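Local coordinates for LysR family transcriptional regulator (Vibrio vulnificus, PDB 5FHK), which probably binds specific DNA sequences as a LysR-type regulator of virulence genes, this chain being its regulatory domain, related to periplasmic binding proteins, at residues A[7-12]-A[36-41]; A[15-20]-A[153-158]; A[71-76]-A[180-185]; A[117-122]-A[170-175]. All coordinates share one frame; numbering follows the deposited sequence.

Overall arrangement
Contacts 1 and 3 are backbone-bonded strand pairs of the same mixed sheet, but contact 1 is parallel and contact 3 antiparallel with a bulge. Contact 1 also runs on into a strand of the second subunit, whereas no other chain touches contact 3 or 4. Contact 2, near the centre of the chain, replaces strand bonding with a leucine packed on apolar side chains and an arginine on a carbonyl; it touches contact 1 through Thr18 and Leu40 and contact 3 through Val76. These three are partly buried, while contact 4 lies on the surface, about 40 Å from contact 1 between centres, where a carboxylate and an indole join two turns.

Contact 1: A[7-12]-A[36-41]; sequences GKIKIS and INIELT
The first beta-alpha-beta unit of the regulatory domain brings strands 9-14 and 38-43 together, parallel neighbours joined in the chain by helix 18-32. Their backbones alternate as donor and acceptor: Ile9 N gives to Asn37 O, Glu39 N to Ile9 O, Ile11 N to Glu39 O and Thr41 N to Ile11 O, the last the longest at 3.1 Å. Ahead of the strands a side chain extends the ladder. Asn37 ND2 reaches Gly7 O at 2.8 Å, and this oxygen lies close to the plane of the Asn37 side-chain amide, with an N-H...O angle of 159°.

On the helix-covered face, Ile9 CD1 meets Ile36 CG2 at 3.5 Å. Ile11 has CG1 between its backbone N and carbonyl carbon (chi1 57°), and this longer branch finds two partners: the terminal CD1 touches Ile38 CG2 at 3.7 Å, and CG1 lies 3.8 Å from Leu40 CD1. Phe29 of helix 18-32 and Phe197 of helix 192-204 close over this row.

The other face is polar. Lys8 lays its CD against the Glu39 carboxylate, 3.3 Å from Glu39 CD, and Lys10 NZ stays 4.1 Å from Glu39 OE1, beyond a salt bridge. Ile38 to Leu40 also pair with a strand of the second subunit, so the sheet continues through the dimer from this parallel beta-alpha-beta pair.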
loop_
_atom_site.group_PDB
_atom_site.type_symbol
_atom_site.label_atom_id
_atom_site.label_comp_id
_atom_site.label_asym_id
_atom_site.label_seq_id
_atom_site.Cartn_x
_atom_site.Cartn_y
_atom_site.Cartn_z
ATOM N N GLY A 7 21.887 -9.750 -11.867
ATOM C CA GLY A 7 21.970 -10.120 -10.468
ATOM C C GLY A 7 20.642 -10.124 -9.750
ATOM O O GLY A 7 20.608 -10.124 -8.515
ATOM N N LYS A 8 19.546 -10.169 -10.505
ATOM C CA LYS A 8 18.219 -9.996 -9.935
ATOM C C LYS A 8 17.193 -10.570 -10.890
ATOM O O LYS A 8 17.415 -10.646 -12.107
ATOM C CB LYS A 8 17.891 -8.515 -9.697
ATOM C CG LYS A 8 17.634 -7.811 -11.011
ATOM C CD LYS A 8 17.238 -6.365 -10.901
ATOM C CE LYS A 8 17.416 -5.660 -12.252
ATOM N NZ LYS A 8 18.812 -5.797 -12.717
ATOM N N ILE A 9 16.043 -10.912 -10.319
ATOM C CA ILE A 9 14.807 -11.160 -11.060
ATOM C C ILE A 9 13.908 -9.942 -10.907
ATOM O O ILE A 9 13.704 -9.440 -9.791
ATOM C CB ILE A 9 14.097 -12.428 -10.557
ATOM C CG1 ILE A 9 15.027 -13.640 -10.645
ATOM C CG2 ILE A 9 12.817 -12.684 -11.336
ATOM C CD1 ILE A 9 14.491 -14.852 -9.900
ATOM N N LYS A 10 13.377 -9.465 -12.028
ATOM C CA LYS A 10 12.595 -8.242 -12.099
ATOM C C LYS A 10 11.137 -8.648 -12.315
ATOM O O LYS A 10 10.794 -9.175 -13.377
ATOM C CB LYS A 10 13.125 -7.366 -13.242
ATOM C CG LYS A 10 12.812 -5.850 -13.166
ATOM C CD LYS A 10 13.387 -5.125 -14.395
ATOM C CE LYS A 10 12.823 -3.700 -14.568
ATOM N NZ LYS A 10 13.153 -2.807 -13.414
ATOM N N ILE A 11 10.270 -8.429 -11.320
ATOM C CA ILE A 11 8.888 -8.875 -11.463
ATOM C C ILE A 11 7.932 -7.713 -11.243
ATOM O O ILE A 11 8.223 -6.757 -10.516
ATOM C CB ILE A 11 8.521 -10.060 -10.528
ATOM C CG1 ILE A 11 8.753 -9.744 -9.053
ATOM C CG2 ILE A 11 9.299 -11.300 -10.894
ATOM C CD1 ILE A 11 8.793 -11.049 -8.158
ATOM N N SER A 12 6.797 -7.779 -11.929
ATOM C CA SER A 12 5.697 -6.835 -11.746
ATOM C C SER A 12 4.491 -7.573 -11.183
ATOM O O SER A 12 4.204 -8.700 -11.605
ATOM C CB SER A 12 5.325 -6.171 -13.070
ATOM O OG SER A 12 4.315 -5.201 -12.885
ATOM N N ILE A 36 19.496 -15.557 -4.580
ATOM C CA ILE A 36 18.763 -14.874 -5.641
ATOM C C ILE A 36 18.206 -13.560 -5.114
ATOM O O ILE A 36 17.654 -13.509 -4.002
ATOM C CB ILE A 36 17.641 -15.781 -6.177
ATOM C CG1 ILE A 36 18.252 -17.065 -6.767
ATOM C CG2 ILE A 36 16.769 -15.045 -7.190
ATOM C CD1 ILE A 36 17.221 -17.994 -7.399
ATOM N N ASN A 37 18.358 -12.493 -5.899
ATOM C CA ASN A 37 17.820 -11.178 -5.551
ATOM C C ASN A 37 16.562 -10.889 -6.360
ATOM O O ASN A 37 16.478 -11.245 -7.544
ATOM C CB ASN A 37 18.846 -10.060 -5.799
ATOM C CG ASN A 37 20.160 -10.271 -5.040
ATOM O OD1 ASN A 37 20.173 -10.496 -3.825
ATOM N ND2 ASN A 37 21.280 -10.201 -5.768
ATOM N N ILE A 38 15.605 -10.196 -5.730
ATOM C CA ILE A 38 14.340 -9.814 -6.354
ATOM C C ILE A 38 14.204 -8.296 -6.349
ATOM O O ILE A 38 14.473 -7.649 -5.333
ATOM C CB ILE A 38 13.132 -10.430 -5.621
ATOM C CG1 ILE A 38 13.248 -11.947 -5.579
ATOM C CG2 ILE A 38 11.819 -9.964 -6.278
ATOM C CD1 ILE A 38 12.746 -12.600 -6.822
ATOM N N GLU A 39 13.782 -7.735 -7.479
ATOM C CA GLU A 39 13.298 -6.360 -7.562
ATOM C C GLU A 39 11.830 -6.430 -7.954
ATOM O O GLU A 39 11.495 -7.042 -8.977
ATOM C CB GLU A 39 14.080 -5.523 -8.594
ATOM C CG GLU A 39 15.404 -4.948 -8.061
ATOM C CD GLU A 39 16.061 -3.966 -9.034
ATOM O OE1 GLU A 39 15.412 -3.619 -10.055
ATOM O OE2 GLU A 39 17.235 -3.567 -8.794
ATOM N N LEU A 40 10.964 -5.812 -7.146
ATOM C CA LEU A 40 9.515 -5.922 -7.288
ATOM C C LEU A 40 8.877 -4.547 -7.489
ATOM O O LEU A 40 9.150 -3.608 -6.733
ATOM C CB LEU A 40 8.921 -6.593 -6.051
ATOM C CG LEU A 40 7.396 -6.581 -5.902
ATOM C CD1 LEU A 40 6.769 -7.189 -7.132
ATOM C CD2 LEU A 40 7.013 -7.387 -4.691
ATOM N N THR A 41 7.985 -4.440 -8.472
ATOM C CA THR A 41 7.253 -3.197 -8.703
ATOM C C THR A 41 5.749 -3.479 -8.724
ATOM O O THR A 41 5.253 -4.172 -9.619
ATOM C CB THR A 41 7.719 -2.534 -10.001
ATOM O OG1 THR A 41 9.156 -2.456 -10.012
ATOM C CG2 THR A 41 7.140 -1.120 -10.123
#

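Contact 2: A[15-20]-A[153-158]; sequences YNLTKR and PDVMIK
Arg20, in the first turn of helix 18-32, reaches across to the 153-158 segment that follows strand 149-153. Its CB points toward that segment, and the chain then bends by rotation about CB-CG (chi2 -77°), bringing CD to 4.0 Å from Val155 O. The guanidinium then arrives at two successive carbonyls. NH1 donates to Val155 O at 3.0 Å, meeting a lone pair in the carbonyl plane, though the bond is bent, with an N-H...O angle of 134°. The same nitrogen lies 3.1 Å from Met156 O, which sits obliquely to the guanidinium, and CZ is 3.6 Å from that oxygen. The other terminal nitrogen, NH2, forms a salt bridge with Glu159 in helix 158-163, so the guanidinium is held through both of its ends.

Three residues earlier the contact becomes apolar. Leu17 uses a single methyl, CD2, which touches Pro153 CB at 4.0 Å and Val155 CG1 at 4.1 Å. Next to it, Met156 sends SD to the backbone of Asn16, 3.7 Å from Asn16 O. The Asn16 amide itself is bonded to Leu136 N and His108 O, which fixes its rotation.

The 153-158 segment is compact: Met156 N bonds to Pro153 O and Ile157 N to Asp154 O, and Ile157 takes the N-cap position of the next helix. The contact bridges the two alpha/beta lobes of this periplasmic-binding-protein-like fold, probably near the cleft between them where relatives bind effectors.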
loop_
_atom_site.group_PDB
_atom_site.type_symbol
_atom_site.label_atom_id
_atom_site.label_comp_id
_atom_site.label_asym_id
_atom_site.label_seq_id
_atom_site.Cartn_x
_atom_site.Cartn_y
_atom_site.Cartn_z
ATOM N N TYR A 15 -1.350 -3.852 -8.066
ATOM C CA TYR A 15 -1.129 -2.848 -7.020
ATOM C C TYR A 15 -1.709 -3.270 -5.661
ATOM O O TYR A 15 -0.972 -3.434 -4.673
ATOM C CB TYR A 15 -1.693 -1.502 -7.461
ATOM C CG TYR A 15 -1.434 -0.442 -6.428
ATOM C CD1 TYR A 15 -0.216 -0.391 -5.759
ATOM C CD2 TYR A 15 -2.418 0.471 -6.070
ATOM C CE1 TYR A 15 0.027 0.557 -4.781
ATOM C CE2 TYR A 15 -2.181 1.416 -5.094
ATOM C CZ TYR A 15 -0.955 1.454 -4.455
ATOM O OH TYR A 15 -0.707 2.393 -3.480
ATOM N N ASN A 16 -3.015 -3.479 -5.590
ATOM C CA ASN A 16 -3.656 -3.645 -4.282
ATOM C C ASN A 16 -3.513 -5.030 -3.669
ATOM O O ASN A 16 -3.789 -5.180 -2.471
ATOM C CB ASN A 16 -5.136 -3.345 -4.387
ATOM C CG ASN A 16 -5.400 -1.901 -4.621
ATOM O OD1 ASN A 16 -5.081 -1.064 -3.782
ATOM N ND2 ASN A 16 -6.006 -1.586 -5.757
ATOM N N LEU A 17 -3.093 -6.035 -4.441
ATOM C CA LEU A 17 -3.184 -7.426 -4.028
ATOM C C LEU A 17 -1.843 -8.031 -3.682
ATOM O O LEU A 17 -1.797 -9.181 -3.236
ATOM C CB LEU A 17 -3.816 -8.269 -5.147
ATOM C CG LEU A 17 -5.172 -7.833 -5.699
ATOM C CD1 LEU A 17 -5.550 -8.738 -6.866
ATOM C CD2 LEU A 17 -6.223 -7.928 -4.620
ATOM N N THR A 18 -0.751 -7.303 -3.898
ATOM C CA THR A 18 0.578 -7.898 -3.795
ATOM C C THR A 18 0.845 -8.431 -2.402
ATOM O O THR A 18 1.318 -9.562 -2.239
ATOM C CB THR A 18 1.637 -6.873 -4.171
ATOM O OG1 THR A 18 1.624 -6.695 -5.590
ATOM C CG2 THR A 18 3.019 -7.330 -3.713
ATOM N N LYS A 19 0.541 -7.634 -1.382
ATOM C CA LYS A 19 0.846 -8.032 -0.017
ATOM C C LYS A 19 0.152 -9.347 0.339
ATOM O O LYS A 19 0.796 -10.285 0.814
ATOM C CB LYS A 19 0.459 -6.905 0.944
ATOM C CG LYS A 19 0.577 -7.298 2.383
ATOM C CD LYS A 19 1.973 -7.111 2.904
ATOM C CE LYS A 19 2.001 -7.472 4.379
ATOM N NZ LYS A 19 1.554 -8.889 4.582
ATOM N N ARG A 20 -1.138 -9.463 0.018
ATOM C CA ARG A 20 -1.963 -10.608 0.415
ATOM C C ARG A 20 -1.694 -11.834 -0.448
ATOM O O ARG A 20 -1.521 -12.943 0.066
ATOM C CB ARG A 20 -3.445 -10.236 0.317
ATOM C CG ARG A 20 -4.006 -9.413 1.450
ATOM C CD ARG A 20 -4.254 -10.293 2.669
ATOM N NE ARG A 20 -4.448 -9.472 3.859
ATOM C CZ ARG A 20 -5.617 -9.294 4.462
ATOM N NH1 ARG A 20 -6.701 -9.898 3.994
ATOM N NH2 ARG A 20 -5.701 -8.505 5.531
ATOM N N PRO A 153 -11.958 -6.182 -2.975
ATOM C CA PRO A 153 -11.613 -7.567 -3.326
ATOM C C PRO A 153 -11.697 -8.465 -2.102
ATOM O O PRO A 153 -11.069 -8.188 -1.075
ATOM C CB PRO A 153 -10.169 -7.464 -3.846
ATOM C CG PRO A 153 -9.924 -6.007 -4.103
ATOM C CD PRO A 153 -10.800 -5.284 -3.095
ATOM N N ASP A 154 -12.444 -9.572 -2.236
ATOM C CA ASP A 154 -12.776 -10.415 -1.081
ATOM C C ASP A 154 -11.538 -10.897 -0.330
ATOM O O ASP A 154 -11.552 -10.959 0.908
ATOM C CB ASP A 154 -13.630 -11.618 -1.507
ATOM C CG ASP A 154 -12.971 -12.468 -2.592
ATOM O OD1 ASP A 154 -11.828 -12.160 -3.012
ATOM O OD2 ASP A 154 -13.614 -13.452 -3.031
ATOM N N VAL A 155 -10.458 -11.231 -1.048
ATOM C CA VAL A 155 -9.232 -11.694 -0.391
ATOM C C VAL A 155 -8.688 -10.667 0.602
ATOM O O VAL A 155 -8.029 -11.032 1.580
ATOM C CB VAL A 155 -8.168 -12.074 -1.440
ATOM C CG1 VAL A 155 -7.612 -10.835 -2.135
ATOM C CG2 VAL A 155 -7.052 -12.876 -0.792
ATOM N N MET A 156 -8.948 -9.378 0.386
ATOM C CA MET A 156 -8.407 -8.367 1.289
ATOM C C MET A 156 -9.201 -8.220 2.591
ATOM O O MET A 156 -8.705 -7.586 3.533
ATOM C CB MET A 156 -8.354 -7.008 0.589
ATOM C CG MET A 156 -7.183 -6.789 -0.394
ATOM S SD MET A 156 -7.259 -5.087 -1.091
ATOM C CE MET A 156 -7.381 -4.080 0.408
ATOM N N ILE A 157 -10.408 -8.774 2.676
ATOM C CA ILE A 157 -11.257 -8.523 3.832
ATOM C C ILE A 157 -11.886 -9.798 4.382
ATOM O O ILE A 157 -12.849 -9.730 5.157
ATOM C CB ILE A 157 -12.352 -7.502 3.478
ATOM C CG1 ILE A 157 -13.015 -7.873 2.160
ATOM C CG2 ILE A 157 -11.776 -6.090 3.442
ATOM C CD1 ILE A 157 -14.217 -7.034 1.824
ATOM N N LYS A 158 -11.338 -10.964 4.012
ATOM C CA LYS A 158 -11.981 -12.211 4.421
ATOM C C LYS A 158 -11.876 -12.429 5.928
ATOM O O LYS A 158 -12.832 -12.907 6.547
ATOM C CB LYS A 158 -11.413 -13.402 3.652
ATOM C CG LYS A 158 -10.013 -13.843 4.004
ATOM C CD LYS A 158 -9.669 -15.098 3.171
ATOM C CE LYS A 158 -10.138 -14.902 1.709
ATOM N NZ LYS A 158 -9.309 -15.629 0.699
#

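Contact 3: A[71-76]-A[180-185]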
loop_
_atom_site.group_PDB
_atom_site.type_symbol
_atom_site.label_atom_id
_atom_site.label_comp_id
_atom_site.label_asym_id
_atom_site.label_seq_id
_atom_site.Cartn_x
_atom_site.Cartn_y
_atom_site.Cartn_z
ATOM N N ARG A 71 -0.358 -18.228 -17.184
ATOM C CA ARG A 71 -0.857 -19.247 -16.278
ATOM C C ARG A 71 -1.738 -18.599 -15.219
ATOM O O ARG A 71 -1.315 -17.656 -14.545
ATOM C CB ARG A 71 0.303 -19.998 -15.621
ATOM C CG ARG A 71 -0.117 -21.082 -14.649
ATOM C CD ARG A 71 1.075 -22.006 -14.312
ATOM N NE ARG A 71 1.111 -23.200 -15.162
ATOM C CZ ARG A 71 0.829 -24.423 -14.729
ATOM N NH1 ARG A 71 0.506 -24.626 -13.455
ATOM N NH2 ARG A 71 0.879 -25.445 -15.570
ATOM N N LYS A 72 -2.948 -19.116 -15.067
ATOM C CA LYS A 72 -3.864 -18.641 -14.036
ATOM C C LYS A 72 -3.410 -19.178 -12.686
ATOM O O LYS A 72 -3.340 -20.396 -12.495
ATOM C CB LYS A 72 -5.287 -19.093 -14.351
ATOM C CG LYS A 72 -6.310 -18.697 -13.289
ATOM C CD LYS A 72 -7.678 -19.356 -13.510
ATOM C CE LYS A 72 -8.593 -19.111 -12.307
ATOM N NZ LYS A 72 -9.819 -19.979 -12.252
ATOM N N ILE A 73 -3.065 -18.287 -11.760
ATOM C CA ILE A 73 -2.631 -18.711 -10.433
ATOM C C ILE A 73 -3.618 -18.305 -9.350
ATOM O O ILE A 73 -3.353 -18.521 -8.161
ATOM C CB ILE A 73 -1.214 -18.205 -10.099
ATOM C CG1 ILE A 73 -1.163 -16.680 -10.043
ATOM C CG2 ILE A 73 -0.189 -18.765 -11.080
ATOM C CD1 ILE A 73 0.134 -16.165 -9.434
ATOM N N GLY A 74 -4.771 -17.781 -9.709
ATOM C CA GLY A 74 -5.693 -17.357 -8.671
ATOM C C GLY A 74 -6.772 -16.463 -9.225
ATOM O O GLY A 74 -6.759 -16.070 -10.395
ATOM N N SER A 75 -7.725 -16.150 -8.353
ATOM C CA SER A 75 -8.807 -15.281 -8.756
ATOM C C SER A 75 -9.344 -14.547 -7.540
ATOM O O SER A 75 -9.201 -14.983 -6.392
ATOM C CB SER A 75 -9.908 -16.057 -9.482
ATOM O OG SER A 75 -10.481 -17.017 -8.631
ATOM N N VAL A 76 -9.926 -13.404 -7.807
ATOM C CA VAL A 76 -10.478 -12.548 -6.779
ATOM C C VAL A 76 -11.871 -12.135 -7.221
ATOM O O VAL A 76 -12.170 -12.067 -8.418
ATOM C CB VAL A 76 -9.561 -11.323 -6.535
ATOM C CG1 VAL A 76 -9.710 -10.295 -7.628
ATOM C CG2 VAL A 76 -9.850 -10.709 -5.211
ATOM N N ILE A 180 -5.998 -13.770 -11.809
ATOM C CA ILE A 180 -4.621 -13.336 -11.710
ATOM C C ILE A 180 -3.779 -14.311 -12.517
ATOM O O ILE A 180 -3.902 -15.531 -12.369
ATOM C CB ILE A 180 -4.155 -13.242 -10.249
ATOM C CG1 ILE A 180 -4.936 -12.138 -9.509
ATOM C CG2 ILE A 180 -2.694 -12.904 -10.206
ATOM C CD1 ILE A 180 -6.251 -12.597 -8.945
ATOM N N TYR A 181 -2.949 -13.777 -13.388
ATOM C CA TYR A 181 -2.137 -14.613 -14.243
ATOM C C TYR A 181 -0.680 -14.399 -13.907
ATOM O O TYR A 181 -0.294 -13.376 -13.329
ATOM C CB TYR A 181 -2.373 -14.307 -15.719
ATOM C CG TYR A 181 -3.735 -14.706 -16.211
ATOM C CD1 TYR A 181 -4.827 -13.888 -15.993
ATOM C CD2 TYR A 181 -3.928 -15.902 -16.899
ATOM C CE1 TYR A 181 -6.066 -14.243 -16.434
ATOM C CE2 TYR A 181 -5.181 -16.267 -17.349
ATOM C CZ TYR A 181 -6.244 -15.431 -17.115
ATOM O OH TYR A 181 -7.510 -15.763 -17.551
ATOM N N MET A 182 0.124 -15.398 -14.257
ATOM C CA MET A 182 1.570 -15.268 -14.272
ATOM C C MET A 182 1.995 -15.315 -15.733
ATOM O O MET A 182 1.683 -16.283 -16.441
ATOM C CB MET A 182 2.249 -16.367 -13.450
ATOM C CG MET A 182 3.759 -16.406 -13.607
ATOM S SD MET A 182 4.541 -17.678 -12.588
ATOM C CE MET A 182 3.692 -19.132 -13.187
ATOM N N LEU A 183 2.681 -14.266 -16.180
ATOM C CA LEU A 183 3.139 -14.133 -17.561
ATOM C C LEU A 183 4.656 -14.197 -17.624
ATOM O O LEU A 183 5.335 -13.693 -16.726
ATOM C CB LEU A 183 2.685 -12.805 -18.170
ATOM C CG LEU A 183 1.278 -12.248 -17.970
ATOM C CD1 LEU A 183 1.092 -11.058 -18.942
ATOM C CD2 LEU A 183 0.251 -13.308 -18.274
ATOM N N TYR A 184 5.185 -14.814 -18.687
ATOM C CA TYR A 184 6.620 -14.803 -18.947
ATOM C C TYR A 184 6.902 -15.153 -20.405
ATOM O O TYR A 184 6.135 -15.873 -21.055
ATOM C CB TYR A 184 7.388 -15.766 -18.028
ATOM C CG TYR A 184 6.905 -17.198 -18.051
ATOM C CD1 TYR A 184 5.766 -17.569 -17.354
ATOM C CD2 TYR A 184 7.602 -18.185 -18.729
ATOM C CE1 TYR A 184 5.319 -18.881 -17.338
ATOM C CE2 TYR A 184 7.153 -19.514 -18.720
ATOM C CZ TYR A 184 6.002 -19.838 -18.019
ATOM O OH TYR A 184 5.517 -21.124 -17.973
ATOM N N ASN A 185 8.028 -14.635 -20.899
ATOM C CA ASN A 185 8.427 -14.815 -22.286
ATOM C C ASN A 185 8.716 -16.279 -22.581
ATOM O O ASN A 185 9.205 -17.012 -21.725
ATOM C CB ASN A 185 9.666 -13.970 -22.574
ATOM C CG ASN A 185 10.010 -13.913 -24.057
ATOM O OD1 ASN A 185 10.477 -14.898 -24.641
ATOM N ND2 ASN A 185 9.777 -12.752 -24.678
HETATM O O HOH W 1 2.757 -22.671 -16.898
#
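Strands 68-82 and 178-185 pair antiparallel, with four backbone hydrogen bonds around a classic beta bulge in which Ile73 and Gly74 both face Ile180. Arg71 and Met182 exchange a reciprocal pair, whose shorter member is Met182 N to Arg71 O at 2.7 Å. At the bulge Ile73 N gives to Ile180 O, while Ile180 N gives to Gly74 O at 2.8 Å. Gly74 has backbone angles (phi 165°, psi 174°) that would jam a CB against the preceding carbonyl oxygen.

Ile180 CD1 lies beside the bulge, 3.7 Å from Ser75 CA. With Ile73 CG1 between the backbone N and the carbonyl carbon (chi1 64°), that atom meets Ile180 CG2 at 4.1 Å, the two side chains crossing at about a right angle, and the other branch, CG2, reaches Met182 CB. Arg71 and Met182 run side by side in the same direction, CD to CE, beneath Ile202 of helix 192-204. On the opposite face of the sheet, the Tyr181 ring comes obliquely to the Lys72 backbone, and CE2 is 4.1 Å from Lys72 CB. A doubtful water bridge ends the row, unusually short to Arg71 NE (2.5 Å) and weak to Tyr184 OH (3.3 Å).

Contact 4: A[117-122]-A[170-175]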
loop_
_atom_site.group_PDB
_atom_site.type_symbol
_atom_site.label_atom_id
_atom_site.label_comp_id
_atom_site.label_asym_id
_atom_site.label_seq_id
_atom_site.Cartn_x
_atom_site.Cartn_y
_atom_site.Cartn_z
ATOM N N ASN A 117 -26.356 -9.444 -10.251
ATOM C CA ASN A 117 -27.040 -10.228 -9.228
ATOM C C ASN A 117 -27.261 -11.652 -9.734
ATOM O O ASN A 117 -26.844 -12.014 -10.843
ATOM C CB ASN A 117 -28.349 -9.556 -8.795
ATOM C CG ASN A 117 -29.428 -9.600 -9.862
ATOM O OD1 ASN A 117 -29.202 -10.054 -10.988
ATOM N ND2 ASN A 117 -30.615 -9.103 -9.513
ATOM N N SER A 118 -27.937 -12.451 -8.902
ATOM C CA SER A 118 -28.155 -13.864 -9.208
ATOM C C SER A 118 -28.922 -14.047 -10.511
ATOM O O SER A 118 -28.637 -14.976 -11.279
ATOM C CB SER A 118 -28.911 -14.535 -8.059
ATOM O OG SER A 118 -30.127 -13.846 -7.801
ATOM N N LYS A 119 -29.904 -13.181 -10.773
ATOM C CA LYS A 119 -30.759 -13.298 -11.951
ATOM C C LYS A 119 -30.149 -12.695 -13.212
ATOM O O LYS A 119 -30.713 -12.880 -14.299
ATOM C CB LYS A 119 -32.120 -12.648 -11.678
ATOM C CG LYS A 119 -32.916 -13.339 -10.585
ATOM C CD LYS A 119 -33.317 -12.373 -9.470
ATOM C CE LYS A 119 -33.854 -13.126 -8.246
ATOM N NZ LYS A 119 -32.789 -13.921 -7.557
ATOM N N GLY A 120 -29.022 -11.987 -13.105
ATOM C CA GLY A 120 -28.339 -11.447 -14.263
ATOM C C GLY A 120 -28.501 -9.959 -14.504
ATOM O O GLY A 120 -27.960 -9.454 -15.494
ATOM N N GLU A 121 -29.225 -9.243 -13.649
ATOM C CA GLU A 121 -29.337 -7.797 -13.804
ATOM C C GLU A 121 -28.011 -7.122 -13.471
ATOM O O GLU A 121 -27.295 -7.544 -12.559
ATOM C CB GLU A 121 -30.445 -7.240 -12.907
ATOM C CG GLU A 121 -30.719 -5.745 -13.115
ATOM C CD GLU A 121 -31.630 -5.125 -12.051
ATOM O OE1 GLU A 121 -32.114 -5.869 -11.162
ATOM O OE2 GLU A 121 -31.861 -3.887 -12.119
ATOM N N THR A 122 -27.690 -6.059 -14.207
ATOM C CA THR A 122 -26.423 -5.346 -14.071
ATOM C C THR A 122 -26.697 -3.890 -13.725
ATOM O O THR A 122 -27.420 -3.199 -14.451
ATOM C CB THR A 122 -25.599 -5.440 -15.357
ATOM O OG1 THR A 122 -24.944 -6.712 -15.412
ATOM C CG2 THR A 122 -24.560 -4.315 -15.442
ATOM N N LEU A 170 -25.867 -6.380 0.486
ATOM C CA LEU A 170 -26.410 -6.743 -0.824
ATOM C C LEU A 170 -25.811 -8.077 -1.251
ATOM O O LEU A 170 -25.158 -8.173 -2.297
ATOM C CB LEU A 170 -26.127 -5.651 -1.864
ATOM C CG LEU A 170 -26.970 -4.379 -1.840
ATOM C CD1 LEU A 170 -26.309 -3.281 -2.682
ATOM C CD2 LEU A 170 -28.389 -4.669 -2.357
ATOM N N PRO A 171 -25.993 -9.134 -0.456
ATOM C CA PRO A 171 -25.217 -10.360 -0.700
ATOM C C PRO A 171 -25.604 -11.076 -1.985
ATOM O O PRO A 171 -24.838 -11.934 -2.454
ATOM C CB PRO A 171 -25.510 -11.223 0.539
ATOM C CG PRO A 171 -26.554 -10.500 1.335
ATOM C CD PRO A 171 -27.069 -9.349 0.524
ATOM N N ASP A 172 -26.748 -10.744 -2.574
ATOM C CA ASP A 172 -27.111 -11.261 -3.888
ATOM C C ASP A 172 -26.387 -10.543 -5.025
ATOM O O ASP A 172 -26.551 -10.933 -6.183
ATOM C CB ASP A 172 -28.631 -11.164 -4.087
ATOM C CG ASP A 172 -29.143 -12.043 -5.231
ATOM O OD1 ASP A 172 -29.331 -13.271 -5.032
ATOM O OD2 ASP A 172 -29.373 -11.490 -6.334
ATOM N N TRP A 173 -25.587 -9.521 -4.729
ATOM C CA TRP A 173 -24.871 -8.755 -5.735
ATOM C C TRP A 173 -23.365 -8.963 -5.610
ATOM O O TRP A 173 -22.833 -9.161 -4.510
ATOM C CB TRP A 173 -25.184 -7.262 -5.610
ATOM C CG TRP A 173 -26.594 -6.932 -5.938
ATOM C CD1 TRP A 173 -27.655 -6.975 -5.093
ATOM C CD2 TRP A 173 -27.100 -6.510 -7.208
ATOM N NE1 TRP A 173 -28.802 -6.602 -5.757
ATOM C CE2 TRP A 173 -28.489 -6.315 -7.059
ATOM C CE3 TRP A 173 -26.515 -6.271 -8.454
ATOM C CZ2 TRP A 173 -29.305 -5.892 -8.111
ATOM C CZ3 TRP A 173 -27.327 -5.860 -9.499
ATOM C CH2 TRP A 173 -28.709 -5.680 -9.320
ATOM N N SER A 174 -22.679 -8.871 -6.747
ATOM C CA SER A 174 -21.234 -9.031 -6.769
ATOM C C SER A 174 -20.713 -8.569 -8.110
ATOM O O SER A 174 -21.428 -8.617 -9.117
ATOM C CB SER A 174 -20.825 -10.482 -6.543
ATOM O OG SER A 174 -20.778 -11.175 -7.785
ATOM N N ALA A 175 -19.460 -8.125 -8.109
ATOM C CA ALA A 175 -18.743 -7.894 -9.348
ATOM C C ALA A 175 -18.347 -9.230 -9.969
ATOM O O ALA A 175 -18.343 -10.278 -9.309
ATOM C CB ALA A 175 -17.500 -7.046 -9.101
#
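Asp172 and Ser118 join two type I beta turns, Asn117 to Gly120 and Leu170 to Trp173, the latter closed by Trp173 N to Leu170 O. One carboxylate oxygen, Asp172 OD2, takes two hydrogen bonds: Ser118 N approaches from above the carboxylate plane at 3.1 Å with an almost straight N-H...O angle of 170°, while Ser118 OG donates at 2.9 Å to the syn lone pair. Ser118 OG accepts in its turn from Lys119 NZ at 2.7 Å. That ammonium stays 4.3 Å from Asp172 OD1.

The first turn is closed by Gly120 N to Asn117 O, and Asn117 N bonds to Glu121 O. With Asn117 CG between the backbone N and carbonyl carbon (chi1 70°), OD1 adds a side-chain acceptor, taking Glu121 N at 2.8 Å and, weakly, Gly120 N. Asn117 CB sits 3.5 Å above the centre of the Trp173 six-membered ring, a CH-pi contact, with the amide turned 34° from the indole. Glu121 OE1 takes its hydrogen bond from His95 NE2, whose ring also packs edge-to-face with the indole. The 117-122 segment forms the beta-hairpin turn between strands 113-117 and 122-125 of a small antiparallel sheet.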